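Local coordinates for protein putative endo-1,4-beta-xylanase (Bacteroides thetaiotaomicron VPI-5482, PDB 5MSX) that probably hydrolyses glycosidic bonds in plant pectin as a calcium-binding family 43 glycoside hydrolase of a gut bacterium, consistent with arabinofuranosidase activity, at residues C[82-95]-C[106-118]. Numbering follows the deposited sequence.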
# COMPACT_ATOMS: atom_id res chain seq x y z
N TYR C 82 12.38 -13.15 -15.11
CA TYR C 82 11.87 -11.98 -14.38
C TYR C 82 11.92 -12.24 -12.88
O TYR C 82 11.58 -11.36 -12.10
CB TYR C 82 10.42 -11.58 -14.85
CG TYR C 82 9.34 -12.63 -14.60
CD1 TYR C 82 8.69 -12.72 -13.37
CD2 TYR C 82 8.98 -13.53 -15.59
CE1 TYR C 82 7.69 -13.67 -13.15
CE2 TYR C 82 7.99 -14.47 -15.38
CZ TYR C 82 7.34 -14.55 -14.17
OH TYR C 82 6.38 -15.51 -13.98
N PHE C 83 12.35 -13.43 -12.46
CA PHE C 83 12.31 -13.85 -11.07
C PHE C 83 13.60 -14.62 -10.74
O PHE C 83 13.56 -15.85 -10.59
CB PHE C 83 11.07 -14.72 -10.87
CG PHE C 83 10.55 -14.80 -9.45
CD1 PHE C 83 11.37 -14.69 -8.33
CD2 PHE C 83 9.21 -15.09 -9.26
CE1 PHE C 83 10.85 -14.83 -7.05
CE2 PHE C 83 8.67 -15.23 -7.99
CZ PHE C 83 9.50 -15.11 -6.87
N PRO C 84 14.74 -13.90 -10.59
CA PRO C 84 16.05 -14.54 -10.39
C PRO C 84 16.11 -15.62 -9.32
O PRO C 84 16.56 -16.72 -9.60
CB PRO C 84 16.97 -13.36 -10.07
CG PRO C 84 16.38 -12.26 -10.89
CD PRO C 84 14.89 -12.43 -10.69
N SER C 85 15.58 -15.36 -8.13
CA SER C 85 15.65 -16.37 -7.09
C SER C 85 14.92 -17.70 -7.41
O SER C 85 15.26 -18.74 -6.84
CB SER C 85 15.19 -15.81 -5.74
OG SER C 85 13.77 -15.80 -5.59
N ALA C 86 13.92 -17.67 -8.30
CA ALA C 86 13.13 -18.86 -8.56
C ALA C 86 13.48 -19.52 -9.88
O ALA C 86 12.83 -20.49 -10.26
CB ALA C 86 11.64 -18.51 -8.54
N ALA C 87 14.51 -19.02 -10.56
CA ALA C 87 14.84 -19.40 -11.93
C ALA C 87 15.17 -20.89 -12.19
O ALA C 87 15.12 -21.34 -13.32
CB ALA C 87 15.98 -18.54 -12.44
N LYS C 88 15.52 -21.65 -11.17
CA LYS C 88 15.79 -23.07 -11.32
C LYS C 88 14.84 -23.90 -10.47
O LYS C 88 15.04 -25.10 -10.30
CB LYS C 88 17.25 -23.33 -10.95
CG LYS C 88 18.20 -22.33 -11.63
CD LYS C 88 19.58 -22.91 -11.80
CE LYS C 88 20.62 -21.82 -12.03
NZ LYS C 88 22.00 -22.39 -12.02
N GLU C 89 13.78 -23.29 -9.97
CA GLU C 89 12.76 -24.02 -9.25
C GLU C 89 11.73 -24.46 -10.25
O GLU C 89 11.71 -23.95 -11.35
CB GLU C 89 12.10 -23.13 -8.17
CG GLU C 89 13.10 -22.38 -7.30
CD GLU C 89 14.16 -23.29 -6.70
OE1 GLU C 89 13.78 -24.29 -6.08
OE2 GLU C 89 15.36 -22.99 -6.88
N LYS C 90 10.88 -25.41 -9.84
CA LYS C 90 9.70 -25.77 -10.62
C LYS C 90 8.64 -24.68 -10.45
O LYS C 90 8.24 -24.37 -9.35
CB LYS C 90 9.17 -27.09 -10.13
CG LYS C 90 8.16 -27.74 -11.07
CD LYS C 90 7.78 -29.11 -10.55
CE LYS C 90 6.94 -29.04 -9.29
NZ LYS C 90 6.34 -30.38 -9.04
N TYR C 91 8.21 -24.10 -11.56
CA TYR C 91 7.50 -22.83 -11.59
C TYR C 91 6.21 -23.00 -12.40
O TYR C 91 6.27 -23.25 -13.58
CB TYR C 91 8.40 -21.79 -12.26
CG TYR C 91 7.90 -20.39 -12.11
CD1 TYR C 91 8.25 -19.62 -11.01
CD2 TYR C 91 7.05 -19.82 -13.07
CE1 TYR C 91 7.79 -18.32 -10.86
CE2 TYR C 91 6.58 -18.52 -12.92
CZ TYR C 91 6.96 -17.77 -11.81
OH TYR C 91 6.53 -16.48 -11.64
N TRP C 92 5.08 -22.93 -11.72
CA TRP C 92 3.78 -23.14 -12.28
C TRP C 92 2.85 -21.96 -12.09
O TRP C 92 2.80 -21.34 -11.00
CB TRP C 92 3.08 -24.29 -11.56
CG TRP C 92 3.65 -25.64 -11.82
CD1 TRP C 92 4.52 -26.00 -12.80
CD2 TRP C 92 3.32 -26.82 -11.11
NE1 TRP C 92 4.77 -27.33 -12.72
CE2 TRP C 92 4.04 -27.86 -11.69
CE3 TRP C 92 2.47 -27.09 -10.03
CZ2 TRP C 92 3.96 -29.18 -11.23
CZ3 TRP C 92 2.39 -28.38 -9.54
CH2 TRP C 92 3.14 -29.42 -10.14
N ALA C 93 2.07 -21.72 -13.14
CA ALA C 93 0.78 -21.08 -13.05
C ALA C 93 0.81 -19.70 -12.32
O ALA C 93 0.09 -19.47 -11.37
CB ALA C 93 -0.22 -22.04 -12.42
N PRO C 94 1.67 -18.81 -12.77
CA PRO C 94 1.68 -17.46 -12.20
C PRO C 94 0.37 -16.74 -12.50
O PRO C 94 -0.22 -16.89 -13.60
CB PRO C 94 2.81 -16.76 -12.94
CG PRO C 94 2.88 -17.46 -14.24
CD PRO C 94 2.47 -18.88 -14.00
N SER C 95 -0.02 -15.91 -11.54
CA SER C 95 -1.14 -15.00 -11.71
C SER C 95 -0.77 -13.94 -12.71
O SER C 95 0.34 -13.91 -13.23
CB SER C 95 -1.48 -14.36 -10.36
OG SER C 95 -0.40 -13.52 -9.94
N ILE C 106 2.99 -10.62 -8.06
CA ILE C 106 2.66 -11.82 -8.80
C ILE C 106 2.66 -12.99 -7.83
O ILE C 106 3.38 -12.97 -6.82
CB ILE C 106 3.61 -11.98 -10.00
CG1 ILE C 106 2.98 -12.89 -11.07
CG2 ILE C 106 5.00 -12.44 -9.55
CD1 ILE C 106 3.61 -12.71 -12.44
N TYR C 107 1.80 -13.97 -8.08
CA TYR C 107 1.56 -15.05 -7.14
C TYR C 107 1.70 -16.45 -7.82
O TYR C 107 0.70 -17.13 -8.10
CB TYR C 107 0.21 -14.87 -6.50
CG TYR C 107 -0.00 -13.50 -5.87
CD1 TYR C 107 -0.31 -12.40 -6.65
CD2 TYR C 107 0.13 -13.31 -4.49
CE1 TYR C 107 -0.50 -11.15 -6.09
CE2 TYR C 107 -0.07 -12.05 -3.92
CZ TYR C 107 -0.39 -10.98 -4.73
OH TYR C 107 -0.59 -9.72 -4.23
N PRO C 108 2.94 -16.88 -8.07
CA PRO C 108 3.15 -18.17 -8.74
C PRO C 108 3.16 -19.36 -7.79
O PRO C 108 3.14 -19.20 -6.56
CB PRO C 108 4.49 -17.97 -9.43
CG PRO C 108 5.22 -17.05 -8.51
CD PRO C 108 4.19 -16.11 -7.98
N THR C 109 3.12 -20.56 -8.37
CA THR C 109 3.17 -21.80 -7.60
C THR C 109 4.56 -22.40 -7.77
O THR C 109 4.90 -22.86 -8.86
CB THR C 109 2.05 -22.73 -8.01
OG1 THR C 109 0.81 -22.08 -7.74
CG2 THR C 109 2.09 -24.07 -7.25
N ILE C 110 5.36 -22.34 -6.71
CA ILE C 110 6.79 -22.67 -6.80
C ILE C 110 7.04 -23.91 -5.97
O ILE C 110 6.71 -23.96 -4.78
CB ILE C 110 7.68 -21.47 -6.41
CG1 ILE C 110 7.25 -20.22 -7.19
CG2 ILE C 110 9.16 -21.77 -6.69
CD1 ILE C 110 8.17 -19.00 -7.10
N ASN C 111 7.55 -24.94 -6.65
CA ASN C 111 7.69 -26.30 -6.08
C ASN C 111 6.44 -26.76 -5.38
O ASN C 111 6.49 -27.27 -4.28
CB ASN C 111 8.93 -26.38 -5.17
CG ASN C 111 10.19 -25.99 -5.90
OD1 ASN C 111 10.41 -26.39 -7.04
ND2 ASN C 111 11.02 -25.18 -5.28
N GLY C 112 5.29 -26.56 -6.04
CA GLY C 112 3.98 -26.96 -5.50
C GLY C 112 3.22 -26.00 -4.59
O GLY C 112 2.11 -26.31 -4.14
N TYR C 113 3.79 -24.83 -4.30
CA TYR C 113 3.20 -23.95 -3.27
C TYR C 113 3.17 -22.50 -3.71
O TYR C 113 4.08 -22.03 -4.38
CB TYR C 113 3.96 -24.09 -1.92
CG TYR C 113 3.75 -25.43 -1.27
CD1 TYR C 113 4.55 -26.51 -1.60
CD2 TYR C 113 2.75 -25.62 -0.33
CE1 TYR C 113 4.35 -27.75 -1.00
CE2 TYR C 113 2.55 -26.84 0.27
CZ TYR C 113 3.35 -27.90 -0.08
OH TYR C 113 3.12 -29.11 0.51
N MET C 114 2.10 -21.80 -3.33
CA MET C 114 1.94 -20.40 -3.73
C MET C 114 2.79 -19.48 -2.86
O MET C 114 2.82 -19.66 -1.64
CB MET C 114 0.48 -20.02 -3.62
CG MET C 114 -0.39 -20.79 -4.61
SD MET C 114 -2.13 -20.42 -4.44
CE MET C 114 -2.46 -20.81 -2.71
N TYR C 115 3.45 -18.51 -3.51
CA TYR C 115 4.21 -17.43 -2.88
C TYR C 115 3.85 -16.06 -3.46
O TYR C 115 3.71 -15.94 -4.68
CB TYR C 115 5.71 -17.60 -3.12
CG TYR C 115 6.28 -18.84 -2.51
CD1 TYR C 115 6.17 -20.07 -3.16
CD2 TYR C 115 6.95 -18.79 -1.28
CE1 TYR C 115 6.68 -21.22 -2.59
CE2 TYR C 115 7.49 -19.92 -0.70
CZ TYR C 115 7.35 -21.14 -1.35
OH TYR C 115 7.87 -22.28 -0.76
N PRO C 116 3.79 -15.03 -2.61
CA PRO C 116 3.73 -13.65 -3.09
C PRO C 116 5.10 -13.09 -3.46
O PRO C 116 6.06 -13.24 -2.70
CB PRO C 116 3.15 -12.90 -1.89
CG PRO C 116 3.62 -13.66 -0.70
CD PRO C 116 3.73 -15.10 -1.13
N ALA C 117 5.19 -12.46 -4.62
CA ALA C 117 6.41 -11.85 -5.09
C ALA C 117 6.10 -10.42 -5.52
O ALA C 117 4.95 -10.11 -5.84
CB ALA C 117 7.01 -12.64 -6.24
N VAL C 118 7.13 -9.57 -5.54
CA VAL C 118 6.94 -8.13 -5.79
C VAL C 118 8.07 -7.57 -6.59
O VAL C 118 9.19 -8.04 -6.47
CB VAL C 118 6.78 -7.35 -4.45
CG1 VAL C 118 8.03 -7.48 -3.57
CG2 VAL C 118 6.43 -5.88 -4.71
O HOH W 1 5.55 -25.51 -8.81
O HOH W 2 -0.14 -19.78 -8.59
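Asn111 grips residues 82-95 through both ends of its amide, at the corner of a type I' hairpin in an antiparallel blade of what is, as in other family 43 hydrolases, a five-bladed beta-propeller. Its ND2 donates to Glu89 OE1 (3.0 Å, 162°), approaching that oxygen's anti lone pair almost within the amide plane, while the carboxylate stands nearly perpendicular to it. Its OD1 accepts from Lys90 N, and its own N-H runs nearly straight to Lys90 O at 2.8 Å. A leucine in place of Asn111 would probably leave Glu89 OE1 and Lys90 N without these mates and let the Glu89 carboxylate turn. The ladder continues where Trp92 and Thr109 exchange backbone bonds. Beside it, Ile110 CD1 fits among Ala86 CB, Phe83 CE2 and Tyr91 CE1. With CG anti to its backbone N (chi1 -169°), the Tyr91 ring reaches Pro108, its CZ 3.4 Å from Pro108 CB; Tyr82 OH meets Tyr91 OH in a short hydrogen bond. Farther out, Ala93 lies beside Asp154, predicted to tune the catalytic acid, and Thr109 OG1 bonds Asp154 N. Water 2 donates to Ala93 O and Tyr107 O and accepts from Thr109 OG1 at 2.6 Å.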